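Local coordinates for dihydropteroate synthase (Anaplasma phagocytophilum, PDB 6UCZ), which probably catalyses the condensation of 6-hydroxymethyl-7,8-dihydropterin pyrophosphate with p-aminobenzoate to give 7,8-dihydropteroate in folate synthesis, at residues T115-L125 / D142-A152; G237-S245 / R254-S262. All coordinates share one frame; numbering follows the deposited sequence.

Interaction 1 (T115-L125 / D142-A152); sequences TRNAKTAELAL and DMPAIAAASSA
Met-143 and Ile-146 reach helix 118-125 through different torsions. In Met-143 CG lies anti to the backbone N (chi1 -165°), and bends at chi2 and chi3 fold the thioether back over the start of the other helix. Its SD comes 3.9 Å from Ala-121 CB, while CE settles against the backbone at the helix start, 3.7 Å from Asn-117 C. Ile-146 instead has CG1 beside its backbone N and CG2 beside the carbonyl carbon, which spreads the two branches along the neighbouring helix. CG1 packs on Ala-118 CB at 3.9 Å; CG2 meets Leu-125 CD1 at 3.6 Å; CD1 lies 3.8 Å from Glu-122 CB. The side chain is thus a knob in a hole formed by Ala-118, Ala-121, Glu-122 and Leu-125. Glu-122 crosses it at about a right angle, offering its aliphatic part, while the carboxylate forms a salt bridge with Lys-119. Further along, the two methyls of Leu-125 divide their contacts: CD1 is near Ser-150, and CD2 reaches Ala-152 CB at 3.6 Å.

No hydrogen bond crosses between the segments; their direct contact is by apolar packing. The methyl of Ala-118 fits against the start of the second segment, its CB 3.7 Å from Asp-142 CB. Polar links run through a third party, since Asp-140 accepts from the backbone N of both Ala-118 and Asp-142. Beneath the helices, Ala-121, Leu-125 and Met-143 all rest on Ile-132 of strand 131-134. The short helical axes run nearly parallel, 12° apart, with strand 131-134 between them in sequence. Two neighbouring helices packed side by side over the parallel strands, here over strand 131-134, are characteristic of the outer layer of the TIM-barrel fold of dihydropteroate synthases.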
# COMPACT_ATOMS: atom_id res chain seq x y z
N THR A 115 -2.09 -4.87 -6.93
CA THR A 115 -1.93 -6.14 -7.62
C THR A 115 -0.46 -6.48 -7.68
O THR A 115 0.41 -5.60 -7.64
CB THR A 115 -2.51 -6.09 -9.04
OG1 THR A 115 -2.35 -7.35 -9.68
CG2 THR A 115 -1.80 -5.03 -9.88
N ARG A 116 -0.18 -7.78 -7.75
CA ARG A 116 1.16 -8.25 -8.07
C ARG A 116 1.33 -8.62 -9.54
O ARG A 116 2.44 -8.96 -9.95
CB ARG A 116 1.51 -9.45 -7.19
CG ARG A 116 0.87 -10.75 -7.63
CD ARG A 116 1.17 -11.84 -6.64
NE ARG A 116 0.39 -11.62 -5.42
CZ ARG A 116 0.17 -12.55 -4.49
NH1 ARG A 116 0.64 -13.78 -4.64
NH2 ARG A 116 -0.55 -12.23 -3.41
N ASN A 117 0.27 -8.53 -10.35
CA ASN A 117 0.26 -9.02 -11.74
C ASN A 117 0.34 -7.86 -12.73
O ASN A 117 -0.53 -6.98 -12.72
CB ASN A 117 -0.99 -9.84 -12.02
CG ASN A 117 -1.08 -11.09 -11.18
OD1 ASN A 117 -0.12 -11.84 -11.09
ND2 ASN A 117 -2.23 -11.33 -10.57
N ALA A 118 1.33 -7.89 -13.62
CA ALA A 118 1.51 -6.80 -14.57
C ALA A 118 0.31 -6.64 -15.50
O ALA A 118 -0.08 -5.52 -15.83
CB ALA A 118 2.79 -7.02 -15.39
N LYS A 119 -0.30 -7.75 -15.92
CA LYS A 119 -1.46 -7.66 -16.81
C LYS A 119 -2.62 -6.94 -16.14
O LYS A 119 -3.31 -6.13 -16.78
CB LYS A 119 -1.90 -9.06 -17.24
CG LYS A 119 -3.05 -9.07 -18.26
CD LYS A 119 -2.83 -8.13 -19.43
CE LYS A 119 -1.98 -8.76 -20.52
NZ LYS A 119 -2.27 -8.15 -21.85
N THR A 120 -2.86 -7.22 -14.86
CA THR A 120 -3.92 -6.51 -14.15
C THR A 120 -3.60 -5.03 -14.05
O THR A 120 -4.47 -4.18 -14.28
CB THR A 120 -4.13 -7.14 -12.78
OG1 THR A 120 -4.77 -8.41 -12.94
CG2 THR A 120 -4.98 -6.23 -11.88
N ALA A 121 -2.34 -4.69 -13.74
CA ALA A 121 -1.96 -3.28 -13.71
C ALA A 121 -2.18 -2.63 -15.07
O ALA A 121 -2.69 -1.51 -15.15
CB ALA A 121 -0.51 -3.13 -13.27
N GLU A 122 -1.82 -3.34 -16.15
CA GLU A 122 -1.99 -2.80 -17.49
C GLU A 122 -3.46 -2.57 -17.81
O GLU A 122 -3.82 -1.53 -18.40
CB GLU A 122 -1.37 -3.76 -18.51
CG GLU A 122 -1.58 -3.38 -19.95
CD GLU A 122 -0.98 -4.39 -20.90
OE1 GLU A 122 -1.06 -5.59 -20.60
OE2 GLU A 122 -0.41 -3.97 -21.92
N LEU A 123 -4.33 -3.52 -17.47
CA LEU A 123 -5.75 -3.34 -17.75
C LEU A 123 -6.33 -2.21 -16.91
O LEU A 123 -7.10 -1.38 -17.42
CB LEU A 123 -6.50 -4.65 -17.51
CG LEU A 123 -6.24 -5.73 -18.57
CD1 LEU A 123 -6.95 -7.02 -18.22
CD2 LEU A 123 -6.65 -5.24 -19.96
N ALA A 124 -5.94 -2.15 -15.64
CA ALA A 124 -6.42 -1.08 -14.78
C ALA A 124 -5.93 0.27 -15.28
O ALA A 124 -6.68 1.25 -15.28
CB ALA A 124 -5.97 -1.33 -13.33
N LEU A 125 -4.67 0.33 -15.74
CA LEU A 125 -4.13 1.58 -16.26
C LEU A 125 -4.89 2.03 -17.50
O LEU A 125 -5.14 3.23 -17.68
CB LEU A 125 -2.64 1.41 -16.57
CG LEU A 125 -1.77 1.41 -15.31
CD1 LEU A 125 -0.36 0.89 -15.58
CD2 LEU A 125 -1.70 2.81 -14.73
N ASP A 142 7.35 -8.38 -15.79
CA ASP A 142 6.79 -7.44 -16.75
C ASP A 142 6.28 -6.17 -16.10
O ASP A 142 5.85 -5.25 -16.81
CB ASP A 142 5.64 -8.08 -17.54
CG ASP A 142 6.12 -9.13 -18.51
OD1 ASP A 142 7.25 -8.99 -19.04
OD2 ASP A 142 5.37 -10.10 -18.74
N MET A 143 6.28 -6.10 -14.77
CA MET A 143 5.76 -4.89 -14.13
C MET A 143 6.53 -3.64 -14.54
O MET A 143 5.87 -2.62 -14.82
CB MET A 143 5.74 -5.06 -12.60
CG MET A 143 4.90 -4.00 -11.89
SD MET A 143 3.14 -4.10 -12.29
CE MET A 143 2.49 -5.28 -11.11
N PRO A 144 7.87 -3.63 -14.62
CA PRO A 144 8.55 -2.38 -15.02
C PRO A 144 8.15 -1.87 -16.39
O PRO A 144 8.00 -0.65 -16.58
CB PRO A 144 10.04 -2.77 -14.97
CG PRO A 144 10.08 -3.86 -13.94
CD PRO A 144 8.83 -4.65 -14.17
N ALA A 145 7.98 -2.76 -17.37
CA ALA A 145 7.58 -2.31 -18.70
C ALA A 145 6.20 -1.67 -18.66
O ALA A 145 5.97 -0.64 -19.31
CB ALA A 145 7.61 -3.49 -19.68
N ILE A 146 5.28 -2.23 -17.88
CA ILE A 146 3.94 -1.67 -17.76
C ILE A 146 3.98 -0.28 -17.12
O ILE A 146 3.34 0.66 -17.59
CB ILE A 146 3.02 -2.61 -16.96
CG1 ILE A 146 2.71 -3.87 -17.76
CG2 ILE A 146 1.73 -1.91 -16.58
CD1 ILE A 146 2.37 -3.57 -19.19
N ALA A 147 4.73 -0.14 -16.02
CA ALA A 147 4.81 1.16 -15.36
C ALA A 147 5.45 2.20 -16.27
O ALA A 147 4.97 3.34 -16.36
CB ALA A 147 5.58 1.05 -14.05
N ALA A 148 6.52 1.82 -16.97
CA ALA A 148 7.22 2.78 -17.81
C ALA A 148 6.36 3.21 -19.00
O ALA A 148 6.29 4.41 -19.30
CB ALA A 148 8.54 2.19 -18.31
N ALA A 149 5.65 2.27 -19.61
CA ALA A 149 4.85 2.59 -20.79
C ALA A 149 3.54 3.27 -20.44
O ALA A 149 2.75 3.57 -21.34
CB ALA A 149 4.57 1.33 -21.60
N SER A 150 3.30 3.56 -19.17
CA SER A 150 2.05 4.17 -18.75
C SER A 150 2.24 5.45 -17.97
O SER A 150 1.24 6.11 -17.66
CB SER A 150 1.23 3.19 -17.90
OG SER A 150 1.83 3.02 -16.61
N SER A 151 3.48 5.82 -17.63
CA SER A 151 3.79 7.04 -16.89
C SER A 151 3.17 7.04 -15.50
O SER A 151 3.13 8.09 -14.84
CB SER A 151 3.38 8.30 -17.67
OG SER A 151 1.97 8.37 -17.84
N ALA A 152 2.65 5.90 -15.05
CA ALA A 152 1.98 5.81 -13.76
C ALA A 152 2.95 5.95 -12.60
O ALA A 152 4.15 5.69 -12.71
CB ALA A 152 1.28 4.46 -13.63

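Interaction 2 (G237-S245 / R254-S262). With PMM (pterin-6-yl-methyl-monophosphate), chain C.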
# COMPACT_ATOMS: atom_id res chain seq x y z
N GLY A 237 1.66 0.72 5.20
CA GLY A 237 0.40 0.03 5.41
C GLY A 237 0.35 -0.69 6.74
O GLY A 237 0.62 -1.90 6.83
N HIS A 238 0.03 0.05 7.80
CA HIS A 238 -0.01 -0.47 9.16
C HIS A 238 -1.42 -0.85 9.61
O HIS A 238 -1.57 -1.48 10.66
CB HIS A 238 0.55 0.57 10.14
CG HIS A 238 -0.20 1.87 10.13
ND1 HIS A 238 -0.36 2.63 8.98
CD2 HIS A 238 -0.84 2.54 11.11
CE1 HIS A 238 -1.07 3.71 9.27
NE2 HIS A 238 -1.37 3.69 10.56
N SER A 239 -2.44 -0.48 8.83
CA SER A 239 -3.81 -0.47 9.32
C SER A 239 -4.31 -1.86 9.69
O SER A 239 -4.34 -2.76 8.84
CB SER A 239 -4.72 0.16 8.26
OG SER A 239 -6.03 0.26 8.74
N ARG A 240 -4.70 -2.04 10.95
CA ARG A 240 -5.27 -3.27 11.48
C ARG A 240 -4.30 -4.46 11.42
O ARG A 240 -4.72 -5.60 11.64
CB ARG A 240 -6.58 -3.66 10.77
CG ARG A 240 -7.68 -2.59 10.79
CD ARG A 240 -8.92 -3.10 10.06
NE ARG A 240 -9.99 -2.11 10.08
CZ ARG A 240 -11.14 -2.24 9.44
NH1 ARG A 240 -11.38 -3.32 8.72
NH2 ARG A 240 -12.05 -1.28 9.52
N LYS A 241 -3.02 -4.22 11.19
CA LYS A 241 -2.07 -5.31 10.98
C LYS A 241 -1.78 -6.05 12.28
O LYS A 241 -1.97 -5.53 13.39
CB LYS A 241 -0.77 -4.77 10.37
CG LYS A 241 -0.93 -4.26 8.91
CD LYS A 241 -0.35 -5.28 7.95
CE LYS A 241 -0.69 -5.07 6.47
NZ LYS A 241 0.28 -4.19 5.83
N SER A 242 -1.33 -7.30 12.15
CA SER A 242 -1.10 -8.13 13.32
C SER A 242 -0.03 -7.55 14.24
O SER A 242 0.06 -7.98 15.40
CB SER A 242 -0.72 -9.55 12.89
OG SER A 242 0.50 -9.54 12.21
N MET A 243 0.78 -6.59 13.76
CA MET A 243 1.71 -5.91 14.66
C MET A 243 0.99 -5.35 15.90
O MET A 243 1.59 -5.25 16.98
CB MET A 243 2.46 -4.81 13.92
CG MET A 243 1.57 -3.64 13.42
SD MET A 243 2.41 -2.44 12.35
CE MET A 243 3.57 -1.72 13.51
N PHE A 244 -0.29 -5.03 15.78
CA PHE A 244 -1.03 -4.54 16.94
C PHE A 244 -1.39 -5.65 17.91
O PHE A 244 -1.94 -5.36 18.97
CB PHE A 244 -2.30 -3.80 16.50
CG PHE A 244 -2.01 -2.48 15.86
CD1 PHE A 244 -1.80 -1.35 16.65
CD2 PHE A 244 -1.87 -2.37 14.49
CE1 PHE A 244 -1.52 -0.10 16.06
CE2 PHE A 244 -1.57 -1.16 13.91
CZ PHE A 244 -1.40 -0.01 14.71
N SER A 245 -1.12 -6.92 17.60
CA SER A 245 -1.31 -7.95 18.61
C SER A 245 -0.31 -7.80 19.75
O SER A 245 -0.51 -8.38 20.82
CB SER A 245 -1.18 -9.34 17.99
OG SER A 245 0.18 -9.58 17.68
N ARG A 254 -8.96 -2.42 16.13
CA ARG A 254 -7.64 -1.89 15.82
C ARG A 254 -7.65 -0.54 15.11
O ARG A 254 -6.58 0.04 14.94
CB ARG A 254 -6.85 -2.89 14.97
CG ARG A 254 -6.36 -4.10 15.78
CD ARG A 254 -5.48 -5.04 14.91
NE ARG A 254 -5.01 -6.18 15.69
CZ ARG A 254 -4.55 -7.30 15.16
NH1 ARG A 254 -4.50 -7.44 13.84
NH2 ARG A 254 -4.14 -8.29 15.95
N ASP A 255 -8.82 -0.02 14.72
CA ASP A 255 -8.82 1.24 13.97
C ASP A 255 -8.33 2.42 14.82
O ASP A 255 -7.56 3.26 14.33
CB ASP A 255 -10.21 1.50 13.39
CG ASP A 255 -10.47 0.69 12.10
OD1 ASP A 255 -9.50 0.33 11.41
OD2 ASP A 255 -11.64 0.41 11.80
N VAL A 256 -8.72 2.48 16.09
CA VAL A 256 -8.26 3.57 16.95
C VAL A 256 -6.76 3.43 17.22
O VAL A 256 -6.02 4.41 17.03
CB VAL A 256 -9.08 3.65 18.25
CG1 VAL A 256 -8.46 4.63 19.20
CG2 VAL A 256 -10.51 4.04 17.95
N PRO A 257 -6.25 2.26 17.63
CA PRO A 257 -4.78 2.12 17.71
C PRO A 257 -4.07 2.42 16.41
O PRO A 257 -2.96 2.99 16.42
CB PRO A 257 -4.59 0.65 18.14
CG PRO A 257 -5.83 0.33 18.90
CD PRO A 257 -6.93 1.07 18.18
N THR A 258 -4.65 2.04 15.27
CA THR A 258 -4.04 2.38 13.99
C THR A 258 -3.88 3.89 13.85
O THR A 258 -2.82 4.38 13.45
CB THR A 258 -4.88 1.80 12.85
OG1 THR A 258 -4.79 0.37 12.90
CG2 THR A 258 -4.43 2.30 11.45
N ALA A 259 -4.93 4.64 14.22
CA ALA A 259 -4.90 6.10 14.12
C ALA A 259 -3.84 6.72 15.03
O ALA A 259 -3.27 7.76 14.69
CB ALA A 259 -6.28 6.67 14.44
N MET A 260 -3.59 6.10 16.20
CA MET A 260 -2.52 6.60 17.06
C MET A 260 -1.16 6.50 16.37
O MET A 260 -0.35 7.44 16.44
CB MET A 260 -2.51 5.83 18.38
CG MET A 260 -3.82 5.98 19.19
SD MET A 260 -3.71 5.16 20.80
CE MET A 260 -5.40 4.71 21.14
N LEU A 261 -0.89 5.38 15.69
CA LEU A 261 0.34 5.27 14.92
C LEU A 261 0.31 6.16 13.68
O LEU A 261 1.33 6.76 13.31
CB LEU A 261 0.60 3.81 14.55
CG LEU A 261 1.80 3.52 13.65
CD1 LEU A 261 3.10 4.08 14.24
CD2 LEU A 261 1.89 2.03 13.42
N SER A 262 -0.86 6.28 13.04
CA SER A 262 -0.99 7.17 11.89
C SER A 262 -0.49 8.58 12.22
O SER A 262 0.19 9.21 11.40
CB SER A 262 -2.44 7.23 11.42
OG SER A 262 -2.84 6.00 10.86
N5 PMM C . -0.79 -4.58 2.85
C6 PMM C . -1.72 -5.38 2.31
C7 PMM C . -2.05 -5.28 0.97
N8 PMM C . -1.47 -4.42 0.11
N1 PMM C . 0.03 -2.73 -0.21
C2 PMM C . 0.97 -1.92 0.27
N2 PMM C . 1.58 -1.06 -0.55
N3 PMM C . 1.37 -1.93 1.58
C4 PMM C . 0.88 -2.77 2.55
O4 PMM C . 1.31 -2.74 3.70
C4A PMM C . -0.17 -3.69 2.06
C8A PMM C . -0.55 -3.63 0.67
C9 PMM C . -2.33 -6.40 3.23
O10 PMM C . -3.20 -5.74 4.17
PA PMM C . -4.81 -5.86 4.11
O1P PMM C . -5.29 -5.20 5.41
O2P PMM C . -5.16 -7.34 4.20
O3P PMM C . -5.33 -5.21 2.87
O HOH W 1 -7.95 1.81 10.00
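Arg-240 and Asp-255 meet side-on, with guanidinium and carboxylate planes 39° apart. NE of Arg-240 gives a nearly straight bond to Asp-255 OD1 at 2.8 Å (174°), and NH2 reaches the syn lone pair of OD2. A water that donates to OD1 also hydrogen-bonds Ser-239 OG, whose protein partner is His-276.

The second arginine is turned differently. Arg-254, extended from CG to NE, lays one guanidinium face over Lys-241 O, while Arg-240 O lies at its edge. NH1 bonds to that oxygen at 2.9 Å, from above the carbonyl plane. NE is held by Val-249 O. The Phe-244 side chain crosses Thr-258 at about a right angle: CZ approaches Thr-258 CA at 3.6 Å, and CD1 packs on Pro-257 CB. Trp-218 makes an edge-to-face contact with the same ring.

His-238 slides past Leu-261 in the opposite direction, its CD2 3.6 Å from Leu-261 CD2. At the ring edge, NE2 pairs with Ser-262 OG at 2.8 Å, where either may donate, and weakly with Thr-258 O. Thr-258 OG1 accepts from Arg-240 N at 3.1 Å and donates to Arg-254 O, bridging the two segments.

Lys-241 points away from this interface; its NZ bonds to Gly-237 O, Leu-208 O and PMM N5. The bonds at Arg-240 N and O hold the type II turn from His-238 to Lys-241, with the ion pair, His-238 edge and Phe-244 packing beside them, consistent with residues 254-262 acting as a second shell behind Lys-241.

From the N terminus, the chain leaves strand 110-115, forms helix 118-127, passes through strand 131-134 and returns in helix 143-148; interaction 1 closes this loop, with 16 residues between its segments. Strands 153-157 and 202-205 follow before strand 235-236 leads into interaction 2, which closes a shorter loop, eight residues between its segments, onto the start of helix 255-267. The contacts neither nest nor cross, because the first is complete before the second opens. Their centres are 29 Å apart on opposite sides of the chain's centre, without touching. Interaction 1 joins two outer helices, whereas interaction 2 joins a pterin-binding loop to the next helix.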